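Local coordinates for 33 kDa chaperonin (Thermotoga maritima, PDB 1VQ0), which probably acts as a redox-regulated molecular chaperone, protecting thermally unfolding and oxidatively damaged proteins from irreversible aggregation, at residues A[206-209]-A[210-214]; A[196-199]-A[200-203]; A[153-156]-A[157-161]; A[16-19]-A[20-24]. All coordinates share one frame; numbering follows the deposited sequence.

Interaction 1: residues A[206-209]-A[210-214]; sequences NLPS and ISKLF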
loop_
_atom_site.group_PDB
_atom_site.type_symbol
_atom_site.label_atom_id
_atom_site.label_comp_id
_atom_site.label_asym_id
_atom_site.label_seq_id
_atom_site.Cartn_x
_atom_site.Cartn_y
_atom_site.Cartn_z
ATOM N N ASN A 206 9.196 -30.652 -6.198
ATOM C CA ASN A 206 9.974 -31.638 -6.905
ATOM C C ASN A 206 10.379 -31.240 -8.312
ATOM O O ASN A 206 11.198 -31.918 -8.920
ATOM C CB ASN A 206 9.188 -32.941 -6.998
ATOM C CG ASN A 206 9.404 -33.856 -5.793
ATOM O OD1 ASN A 206 10.123 -33.520 -4.857
ATOM N ND2 ASN A 206 8.757 -35.036 -5.824
ATOM N N LEU A 207 9.775 -30.187 -8.861
ATOM C CA LEU A 207 10.030 -29.830 -10.264
ATOM C C LEU A 207 11.436 -29.260 -10.421
ATOM O O LEU A 207 11.976 -28.656 -9.488
ATOM C CB LEU A 207 8.990 -28.828 -10.797
ATOM C CG LEU A 207 7.583 -29.351 -11.129
ATOM C CD1 LEU A 207 6.643 -28.217 -11.559
ATOM C CD2 LEU A 207 7.653 -30.424 -12.247
ATOM N N PRO A 208 12.030 -29.439 -11.603
ATOM C CA PRO A 208 13.215 -28.663 -11.961
ATOM C C PRO A 208 12.886 -27.196 -12.128
ATOM O O PRO A 208 11.720 -26.811 -12.333
ATOM C CB PRO A 208 13.658 -29.247 -13.302
ATOM C CG PRO A 208 12.835 -30.511 -13.536
ATOM C CD PRO A 208 11.623 -30.386 -12.666
ATOM N N SER A 209 13.904 -26.361 -12.075
ATOM C CA SER A 209 13.701 -24.936 -12.356
ATOM C C SER A 209 13.159 -24.771 -13.805
ATOM O O SER A 209 13.272 -25.675 -14.637
ATOM C CB SER A 209 15.001 -24.142 -12.162
ATOM O OG SER A 209 15.841 -24.374 -13.277
ATOM N N ILE A 210 12.583 -23.611 -14.078
ATOM C CA ILE A 210 11.863 -23.391 -15.347
ATOM C C ILE A 210 12.792 -23.583 -16.587
ATOM O O ILE A 210 12.416 -24.274 -17.559
ATOM C CB ILE A 210 11.172 -21.970 -15.342
ATOM C CG1 ILE A 210 9.944 -21.885 -14.372
ATOM C CG2 ILE A 210 10.872 -21.483 -16.757
ATOM C CD1 ILE A 210 8.769 -22.878 -14.531
ATOM N N SER A 211 13.994 -22.993 -16.501
ATOM C CA SER A 211 15.054 -23.052 -17.550
ATOM C C SER A 211 15.331 -24.450 -18.008
ATOM O O SER A 211 15.487 -24.698 -19.198
ATOM C CB SER A 211 16.379 -22.447 -17.040
ATOM O OG SER A 211 16.152 -21.147 -16.484
ATOM N N LYS A 212 15.371 -25.356 -17.049
ATOM C CA LYS A 212 15.488 -26.768 -17.339
ATOM C C LYS A 212 14.119 -27.422 -17.745
ATOM O O LYS A 212 14.031 -28.047 -18.807
ATOM C CB LYS A 212 16.151 -27.474 -16.156
ATOM C CG LYS A 212 16.448 -28.902 -16.441
ATOM C CD LYS A 212 17.020 -29.609 -15.213
ATOM C CE LYS A 212 17.116 -31.130 -15.429
ATOM N NZ LYS A 212 16.687 -31.836 -14.176
ATOM N N LEU A 213 13.074 -27.248 -16.921
ATOM C CA LEU A 213 11.765 -27.905 -17.123
ATOM C C LEU A 213 11.127 -27.566 -18.502
ATOM O O LEU A 213 10.560 -28.418 -19.192
ATOM C CB LEU A 213 10.815 -27.505 -15.964
ATOM C CG LEU A 213 9.356 -27.999 -15.961
ATOM C CD1 LEU A 213 9.325 -29.525 -15.972
ATOM C CD2 LEU A 213 8.560 -27.463 -14.803
ATOM N N PHE A 214 11.212 -26.302 -18.889
ATOM C CA PHE A 214 10.567 -25.853 -20.125
ATOM C C PHE A 214 11.297 -26.331 -21.391
ATOM O O PHE A 214 10.691 -26.347 -22.473
ATOM C CB PHE A 214 10.383 -24.327 -20.113
ATOM C CG PHE A 214 9.171 -23.869 -19.380
ATOM C CD1 PHE A 214 8.634 -24.618 -18.325
ATOM C CD2 PHE A 214 8.536 -22.672 -19.742
ATOM C CE1 PHE A 214 7.470 -24.187 -17.636
ATOM C CE2 PHE A 214 7.382 -22.220 -19.034
ATOM C CZ PHE A 214 6.850 -22.977 -17.987
HETATM O O HOH W 1 14.911 -21.179 -14.280
#
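The extended backbone of L207 to S209 turns into a short helix at I210, and the first full helical bond runs from L213 N to S209 O, 2.8 Å long and nearly straight at 174°. The same carbonyl takes a second, weak bond from K212 N at 3.2 Å. S209 is the N-cap residue, but its hydroxyl does not cap the helix. S209 OG makes a weak bond to a water, which lies 2.5 Å from S211 OG.

The apolar contacts lie on another side of the turn. P208 precedes the N-cap and meets two side chains of the first helical turn. Its CD rests 4.1 Å from L213 CD1, with the two side chains nearly at right angles. Its CB lies 3.9 Å from K212 CD, and the lysine chain crosses beside the CB-CG edge of the proline. L213 has CG anti to the backbone N (chi1 177°), which turns both methyls back toward the incoming chain. L213 CD2 then meets L207 CD1 at 3.8 Å. Replacing L213 by an alanine would probably leave P208 CD and the L207 methyls without their partner and open a gap beside helix 219-227, where L207 and L213 both touch R225.

Within the helix, I210 CG2 lies over the centre of the F214 ring. I210 and L207 also pack on F183 of strand 176-187. The pairing of P208, just before the N-cap, with L213, four residues after it, is that of a hydrophobic staple at a helix N-terminus.

Interaction 2: residues A[196-199]-A[200-203]; sequences KVEM and IEKN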
loop_
_atom_site.group_PDB
_atom_site.type_symbol
_atom_site.label_atom_id
_atom_site.label_comp_id
_atom_site.label_asym_id
_atom_site.label_seq_id
_atom_site.Cartn_x
_atom_site.Cartn_y
_atom_site.Cartn_z
ATOM N N LYS A 196 -4.683 -32.746 -0.904
ATOM C CA LYS A 196 -4.473 -32.071 -2.193
ATOM C C LYS A 196 -3.438 -30.931 -2.020
ATOM O O LYS A 196 -2.542 -30.794 -2.845
ATOM C CB LYS A 196 -5.778 -31.528 -2.814
ATOM C CG LYS A 196 -6.691 -32.575 -3.441
ATOM C CD LYS A 196 -5.938 -33.448 -4.477
ATOM C CE LYS A 196 -6.772 -34.653 -4.983
ATOM N NZ LYS A 196 -5.908 -35.818 -5.451
ATOM N N VAL A 197 -3.568 -30.149 -0.945
ATOM C CA VAL A 197 -2.629 -29.055 -0.644
ATOM C C VAL A 197 -1.196 -29.626 -0.596
ATOM O O VAL A 197 -0.285 -29.140 -1.291
ATOM C CB VAL A 197 -2.986 -28.358 0.707
ATOM C CG1 VAL A 197 -1.892 -27.451 1.178
ATOM C CG2 VAL A 197 -4.315 -27.600 0.613
ATOM N N GLU A 198 -1.044 -30.704 0.186
ATOM C CA GLU A 198 0.255 -31.364 0.426
ATOM C C GLU A 198 0.885 -31.945 -0.833
ATOM O O GLU A 198 2.093 -31.825 -1.036
ATOM C CB GLU A 198 0.115 -32.464 1.496
ATOM C CG GLU A 198 0.508 -31.969 2.881
ATOM C CD GLU A 198 -0.116 -32.749 4.036
ATOM O OE1 GLU A 198 -0.339 -33.993 3.929
ATOM O OE2 GLU A 198 -0.371 -32.091 5.067
ATOM N N MET A 199 0.052 -32.589 -1.650
ATOM C CA MET A 199 0.474 -33.203 -2.916
ATOM C C MET A 199 0.908 -32.168 -3.953
ATOM O O MET A 199 1.935 -32.337 -4.614
ATOM C CB MET A 199 -0.680 -34.024 -3.477
ATOM C CG MET A 199 -0.387 -34.721 -4.787
ATOM S SD MET A 199 -1.822 -34.758 -5.826
ATOM C CE MET A 199 -1.926 -33.075 -6.227
ATOM N N ILE A 200 0.106 -31.116 -4.102
ATOM C CA ILE A 200 0.457 -29.964 -4.934
ATOM C C ILE A 200 1.818 -29.379 -4.521
ATOM O O ILE A 200 2.716 -29.265 -5.337
ATOM C CB ILE A 200 -0.652 -28.883 -4.848
ATOM C CG1 ILE A 200 -1.926 -29.366 -5.540
ATOM C CG2 ILE A 200 -0.205 -27.604 -5.495
ATOM C CD1 ILE A 200 -3.086 -28.400 -5.382
ATOM N N GLU A 201 1.938 -29.015 -3.249
ATOM C CA GLU A 201 3.189 -28.538 -2.660
ATOM C C GLU A 201 4.359 -29.453 -3.013
ATOM O O GLU A 201 5.380 -28.994 -3.501
ATOM C CB GLU A 201 3.076 -28.486 -1.132
ATOM C CG GLU A 201 2.672 -27.149 -0.521
ATOM C CD GLU A 201 2.359 -27.233 0.995
ATOM O OE1 GLU A 201 2.634 -28.283 1.655
ATOM O OE2 GLU A 201 1.815 -26.239 1.529
ATOM N N LYS A 202 4.197 -30.752 -2.751
ATOM C CA LYS A 202 5.257 -31.741 -2.986
ATOM C C LYS A 202 5.652 -31.852 -4.447
ATOM O O LYS A 202 6.837 -31.903 -4.768
ATOM C CB LYS A 202 4.844 -33.123 -2.462
ATOM C CG LYS A 202 6.017 -34.141 -2.453
ATOM C CD LYS A 202 5.661 -35.486 -1.859
ATOM C CE LYS A 202 6.869 -36.449 -1.905
ATOM N NZ LYS A 202 6.653 -37.777 -1.188
ATOM N N ASN A 203 4.639 -31.919 -5.314
ATOM C CA ASN A 203 4.814 -31.973 -6.758
ATOM C C ASN A 203 5.542 -30.741 -7.327
ATOM O O ASN A 203 6.448 -30.876 -8.148
ATOM C CB ASN A 203 3.446 -32.166 -7.463
ATOM C CG ASN A 203 2.854 -33.568 -7.237
ATOM O OD1 ASN A 203 3.517 -34.435 -6.691
ATOM N ND2 ASN A 203 1.597 -33.776 -7.654
#
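M199 and N203 meet one turn apart on helix 194-205, and here the contact is close. N203 N gives its hydrogen to M199 O at 2.8 Å. Beside it, N203 ND2 lies 3.6 Å from M199 CG, with the two side chains crossing at a slant. The amide does not bond to the methionine; ND2 is hydrogen-bonded to I226 O. M199 starts with CG anti to its own N (chi1 -180°) and bends at the next two torsions. The chain therefore curls back, and CE comes to 3.8 Å from I200 CG1.

I200 is the buried residue of the group. Its CG1 lies 3.1 Å from K196 O, beside the helical bond that I200 N makes to that oxygen at 2.9 Å. I200 also packs on V185 of strand 176-187. Replacing M199 by an alanine would probably strip I200 CG1 of its methyl neighbour and leave the N203 amide less confined on that side.

V197 leads over to the looser flank. It still packs on I187 and L192, but its CG1 is also 3.9 Å from E201 OE2, the two side chains running side by side. E198 and E201 are exposed, and their nearest carboxylate oxygens, E198 OE2 and E201 OE1, stay 5.9 Å apart. K202 points its chain away, with its CB near E198 O and M199 O.

Chemically, the helix is two-sided. Aliphatic groups and one fixed amide face the fold, while like charges on the exposed flank keep their distance and are probably screened by solvent.

Interaction 3: residues A[153-156]-A[157-161]; sequences AYYF and AVSEQ. With EDO (1,2-ethanediol), chain F.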
loop_
_atom_site.group_PDB
_atom_site.type_symbol
_atom_site.label_atom_id
_atom_site.label_comp_id
_atom_site.label_asym_id
_atom_site.label_seq_id
_atom_site.Cartn_x
_atom_site.Cartn_y
_atom_site.Cartn_z
ATOM N N ALA A 153 4.580 -14.590 -4.528
ATOM C CA ALA A 153 3.801 -15.595 -3.743
ATOM C C ALA A 153 3.443 -15.102 -2.340
ATOM O O ALA A 153 2.344 -15.248 -1.920
ATOM C CB ALA A 153 4.548 -16.933 -3.670
ATOM N N TYR A 154 4.385 -14.435 -1.665
ATOM C CA TYR A 154 4.141 -13.872 -0.336
ATOM C C TYR A 154 3.150 -12.698 -0.337
ATOM O O TYR A 154 2.307 -12.593 0.557
ATOM C CB TYR A 154 5.458 -13.481 0.306
ATOM C CG TYR A 154 5.413 -12.911 1.697
ATOM C CD1 TYR A 154 5.130 -13.696 2.796
ATOM C CD2 TYR A 154 5.702 -11.581 1.903
ATOM C CE1 TYR A 154 5.077 -13.145 4.077
ATOM C CE2 TYR A 154 5.683 -11.031 3.133
ATOM C CZ TYR A 154 5.388 -11.788 4.211
ATOM O OH TYR A 154 5.385 -11.152 5.393
ATOM N N TYR A 155 3.247 -11.828 -1.321
ATOM C CA TYR A 155 2.231 -10.791 -1.543
ATOM C C TYR A 155 0.832 -11.482 -1.570
ATOM O O TYR A 155 -0.109 -11.142 -0.777
ATOM C CB TYR A 155 2.485 -9.990 -2.833
ATOM C CG TYR A 155 1.234 -9.339 -3.263
ATOM C CD1 TYR A 155 0.838 -8.111 -2.706
ATOM C CD2 TYR A 155 0.382 -9.960 -4.211
ATOM C CE1 TYR A 155 -0.397 -7.516 -3.067
ATOM C CE2 TYR A 155 -0.854 -9.410 -4.553
ATOM C CZ TYR A 155 -1.253 -8.180 -4.003
ATOM O OH TYR A 155 -2.488 -7.642 -4.314
ATOM N N PHE A 156 0.708 -12.502 -2.415
ATOM C CA PHE A 156 -0.609 -13.144 -2.552
ATOM C C PHE A 156 -1.084 -13.763 -1.233
ATOM O O PHE A 156 -2.209 -13.467 -0.794
ATOM C CB PHE A 156 -0.675 -14.122 -3.759
ATOM C CG PHE A 156 -0.911 -13.412 -5.081
ATOM C CD1 PHE A 156 -2.191 -12.972 -5.419
ATOM C CD2 PHE A 156 0.145 -13.178 -5.999
ATOM C CE1 PHE A 156 -2.413 -12.292 -6.649
ATOM C CE2 PHE A 156 -0.092 -12.480 -7.210
ATOM C CZ PHE A 156 -1.350 -12.040 -7.523
ATOM N N ALA A 157 -0.229 -14.560 -0.574
ATOM C CA ALA A 157 -0.580 -15.166 0.712
ATOM C C ALA A 157 -1.017 -14.106 1.774
ATOM O O ALA A 157 -2.045 -14.246 2.436
ATOM C CB ALA A 157 0.579 -16.083 1.262
ATOM N N VAL A 158 -0.290 -13.015 1.875
ATOM C CA VAL A 158 -0.527 -12.081 2.955
ATOM C C VAL A 158 -1.532 -10.996 2.589
ATOM O O VAL A 158 -2.412 -10.784 3.378
ATOM C CB VAL A 158 0.773 -11.426 3.466
ATOM C CG1 VAL A 158 0.436 -10.248 4.408
ATOM C CG2 VAL A 158 1.607 -12.441 4.245
ATOM N N SER A 159 -1.398 -10.280 1.453
ATOM C CA SER A 159 -2.364 -9.238 1.141
ATOM C C SER A 159 -3.678 -9.750 0.566
ATOM O O SER A 159 -4.718 -9.162 0.787
ATOM C CB SER A 159 -1.832 -8.190 0.178
ATOM O OG SER A 159 -0.467 -7.922 0.417
ATOM N N GLU A 160 -3.643 -10.790 -0.233
ATOM C CA GLU A 160 -4.879 -11.245 -0.875
ATOM C C GLU A 160 -5.450 -12.495 -0.256
ATOM O O GLU A 160 -6.512 -12.967 -0.675
ATOM C CB GLU A 160 -4.631 -11.484 -2.361
ATOM C CG GLU A 160 -4.237 -10.238 -3.132
ATOM C CD GLU A 160 -4.621 -10.294 -4.593
ATOM O OE1 GLU A 160 -5.441 -11.160 -4.960
ATOM O OE2 GLU A 160 -4.095 -9.442 -5.356
ATOM N N GLN A 161 -4.725 -13.046 0.706
ATOM C CA GLN A 161 -5.098 -14.278 1.379
ATOM C C GLN A 161 -5.312 -15.431 0.419
ATOM O O GLN A 161 -6.210 -16.233 0.589
ATOM C CB GLN A 161 -6.304 -14.043 2.275
ATOM C CG GLN A 161 -5.971 -13.186 3.512
ATOM C CD GLN A 161 -7.229 -12.906 4.358
ATOM O OE1 GLN A 161 -7.849 -13.863 4.857
ATOM N NE2 GLN A 161 -7.626 -11.615 4.478
HETATM C C1 EDO F . -4.636 -9.939 -8.852
HETATM O O1 EDO F . -4.021 -9.484 -7.665
HETATM C C2 EDO F . -5.940 -10.725 -8.714
HETATM O O2 EDO F . -5.875 -11.871 -7.837
#
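The backbone is helical from A153, with A157 N bonded to A153 O at 3.0 Å, and widens into a pi-type turn over 157-160. The bond from E160 N to F156 O is only weak, bent to 134°. Q161 then leaves the helix with positive phi.

Y155 and E160 carry the main polar contact, five residues apart. Y155 OH donates to E160 OE2 at 2.6 Å, and OE2 accepts through its anti lone pair. The carboxylate plane stands almost upright to the tyrosine ring, 81° away from it. Y155 CE2 also sits 3.7 Å above the plane of the F156 ring, over its centre. On another side of the helix, V158 CG2 makes a CH-pi contact over one face of Y154, 4.0 Å from the ring centroid. Y154 and V158 both pack on F137 of the second subunit. Q161 NE2 bonds to E160 O of that subunit, so this helix end takes part in the dimer contact.

A 1,2-ethanediol, probably from the crystallisation liquor, lies against the same carboxylate. Its O2 donates to E160 OE1 at 3.0 Å; the 2.3 Å from its O1 to E160 OE2 is too short to be trusted in detail. W72 and R25 bond to the diol as well.

The Y155 bond at OE2 would probably favour the charged carboxylate and limit its turning; the diol holds the other oxygen in this crystal.

Interaction 4: residues A[16-19]-A[20-24]; sequences YGTM and FDHKV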
loop_
_atom_site.group_PDB
_atom_site.type_symbol
_atom_site.label_atom_id
_atom_site.label_comp_id
_atom_site.label_asym_id
_atom_site.label_seq_id
_atom_site.Cartn_x
_atom_site.Cartn_y
_atom_site.Cartn_z
ATOM N N TYR A 16 -4.620 -21.375 -18.954
ATOM C CA TYR A 16 -5.171 -21.212 -17.618
ATOM C C TYR A 16 -6.515 -21.926 -17.380
ATOM O O TYR A 16 -7.266 -22.260 -18.315
ATOM C CB TYR A 16 -5.232 -19.717 -17.227
ATOM C CG TYR A 16 -6.129 -18.913 -18.148
ATOM C CD1 TYR A 16 -5.626 -18.333 -19.308
ATOM C CD2 TYR A 16 -7.502 -18.766 -17.868
ATOM C CE1 TYR A 16 -6.454 -17.598 -20.163
ATOM C CE2 TYR A 16 -8.313 -18.013 -18.693
ATOM C CZ TYR A 16 -7.781 -17.443 -19.852
ATOM O OH TYR A 16 -8.600 -16.739 -20.685
ATOM N N GLY A 17 -6.786 -22.187 -16.101
ATOM C CA GLY A 17 -7.951 -22.987 -15.691
ATOM C C GLY A 17 -7.920 -23.133 -14.186
ATOM O O GLY A 17 -7.176 -22.429 -13.490
ATOM N N THR A 18 -8.758 -24.040 -13.699
ATOM C CA THR A 18 -8.902 -24.368 -12.297
ATOM C C THR A 18 -8.919 -25.869 -12.126
ATOM O O THR A 18 -9.236 -26.624 -13.090
ATOM C CB THR A 18 -10.240 -23.852 -11.736
ATOM O OG1 THR A 18 -11.337 -24.494 -12.414
ATOM C CG2 THR A 18 -10.382 -22.281 -11.959
ATOM N N MET A 19 -8.623 -26.280 -10.883
ATOM C CA MET A 19 -8.689 -27.676 -10.480
ATOM C C MET A 19 -9.436 -27.826 -9.174
ATOM O O MET A 19 -9.538 -26.863 -8.370
ATOM C CB MET A 19 -7.286 -28.277 -10.336
ATOM C CG MET A 19 -6.549 -28.584 -11.638
ATOM S SD MET A 19 -7.152 -30.022 -12.525
ATOM C CE MET A 19 -7.997 -29.210 -13.613
ATOM N N PHE A 20 -9.979 -29.038 -9.007
ATOM C CA PHE A 20 -10.600 -29.525 -7.754
ATOM C C PHE A 20 -11.768 -28.654 -7.342
ATOM O O PHE A 20 -11.676 -27.905 -6.377
ATOM C CB PHE A 20 -9.568 -29.635 -6.628
ATOM C CG PHE A 20 -8.312 -30.364 -7.032
ATOM C CD1 PHE A 20 -8.389 -31.586 -7.693
ATOM C CD2 PHE A 20 -7.052 -29.799 -6.829
ATOM C CE1 PHE A 20 -7.252 -32.260 -8.084
ATOM C CE2 PHE A 20 -5.898 -30.463 -7.233
ATOM C CZ PHE A 20 -6.003 -31.715 -7.856
ATOM N N ASP A 21 -12.848 -28.770 -8.128
ATOM C CA ASP A 21 -14.097 -28.003 -7.982
ATOM C C ASP A 21 -13.825 -26.543 -7.790
ATOM O O ASP A 21 -14.378 -25.942 -6.875
ATOM C CB ASP A 21 -14.973 -28.518 -6.806
ATOM C CG ASP A 21 -15.323 -29.980 -6.929
ATOM O OD1 ASP A 21 -15.759 -30.398 -8.026
ATOM O OD2 ASP A 21 -15.198 -30.784 -5.970
ATOM N N HIS A 22 -12.942 -25.998 -8.634
ATOM C CA HIS A 22 -12.653 -24.563 -8.673
ATOM C C HIS A 22 -12.005 -23.989 -7.423
ATOM O O HIS A 22 -12.014 -22.770 -7.236
ATOM C CB HIS A 22 -13.924 -23.756 -9.005
ATOM C CG HIS A 22 -14.469 -24.052 -10.357
ATOM N ND1 HIS A 22 -15.470 -24.983 -10.564
ATOM C CD2 HIS A 22 -14.139 -23.573 -11.576
ATOM C CE1 HIS A 22 -15.730 -25.061 -11.853
ATOM N NE2 HIS A 22 -14.936 -24.218 -12.489
ATOM N N LYS A 23 -11.442 -24.838 -6.567
ATOM C CA LYS A 23 -10.746 -24.362 -5.345
ATOM C C LYS A 23 -9.312 -23.931 -5.600
ATOM O O LYS A 23 -8.728 -23.225 -4.785
ATOM C CB LYS A 23 -10.811 -25.437 -4.260
ATOM C CG LYS A 23 -12.243 -25.730 -3.875
ATOM C CD LYS A 23 -12.396 -26.323 -2.488
ATOM C CE LYS A 23 -13.807 -26.794 -2.265
ATOM N NZ LYS A 23 -13.726 -27.846 -1.194
ATOM N N VAL A 24 -8.742 -24.379 -6.727
ATOM C CA VAL A 24 -7.392 -23.987 -7.153
ATOM C C VAL A 24 -7.478 -23.461 -8.581
ATOM O O VAL A 24 -8.218 -23.979 -9.398
ATOM C CB VAL A 24 -6.387 -25.183 -7.145
ATOM C CG1 VAL A 24 -4.905 -24.726 -7.460
ATOM C CG2 VAL A 24 -6.445 -25.973 -5.831
HETATM O O HOH W 2 -12.000 -26.963 -11.238
#
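M19 and V24 are joined by two backbone bonds, forming an antiparallel hydrogen-bonded pair. M19 N donates to V24 O at 2.8 Å. V24 N returns a bond to M19 O at 3.1 Å, in the carbonyl plane. Within the loop, K23 N bonds to F20 O and closes a type I' turn from F20 to K23. K23 NZ reaches T191 OG1 in a weak hydrogen bond.

One water links the strand to the turn. It lies 2.8 Å from T18 OG1 and accepts the N-H of H22 at 2.9 Å. The same water stands over the centre of the H22 imidazole, 3.9 Å above its plane. T18 places OG1 between its backbone N and carbonyl carbon (chi1 63°), which turns the hydroxyl toward the loop, and OG1 comes 3.1 Å from H22 CD2.

Together these residues form the tip of a beta hairpin between strands 13-19 and 24-30, neighbours in the large mixed sheet. K23 and V24 both face M19, a classic beta bulge where the second strand begins.

Aromatic and apolar contacts lie on the other side of the loop. M19 CB makes a CH-pi contact over one face of the F20 ring, 4.0 Å from its centroid and 16° off the normal. M19 SD stands above the ring too, at a longer 5.2 Å from the centroid, in a Met-aromatic contact. M19 and V24 direct their side chains to the same face of the sheet, where both touch F227 of helix 219-227.

Along the chain the contacts come in the order 4, 3, 2, 1, all ahead of the zinc-binding cysteines. Interactions 2 and 4 touch: K196 CD lies 3.8 Å from F20 CZ and I200 CD1 3.9 Å from F20 CE2, so helix 194-205 packs on the hairpin tip. Interaction 1 follows interaction 2 directly, at the turn into helix 210-213, with centres about 17 Å apart. Helix 219-227 is a common neighbour of interactions 1, 2 and 4. Interaction 3, on helix 149-160, is about 18 Å from interactions 2 and 4 between centres, and it alone meets the second subunit. The set thus joins helices to the large sheet and reaches the dimer contact.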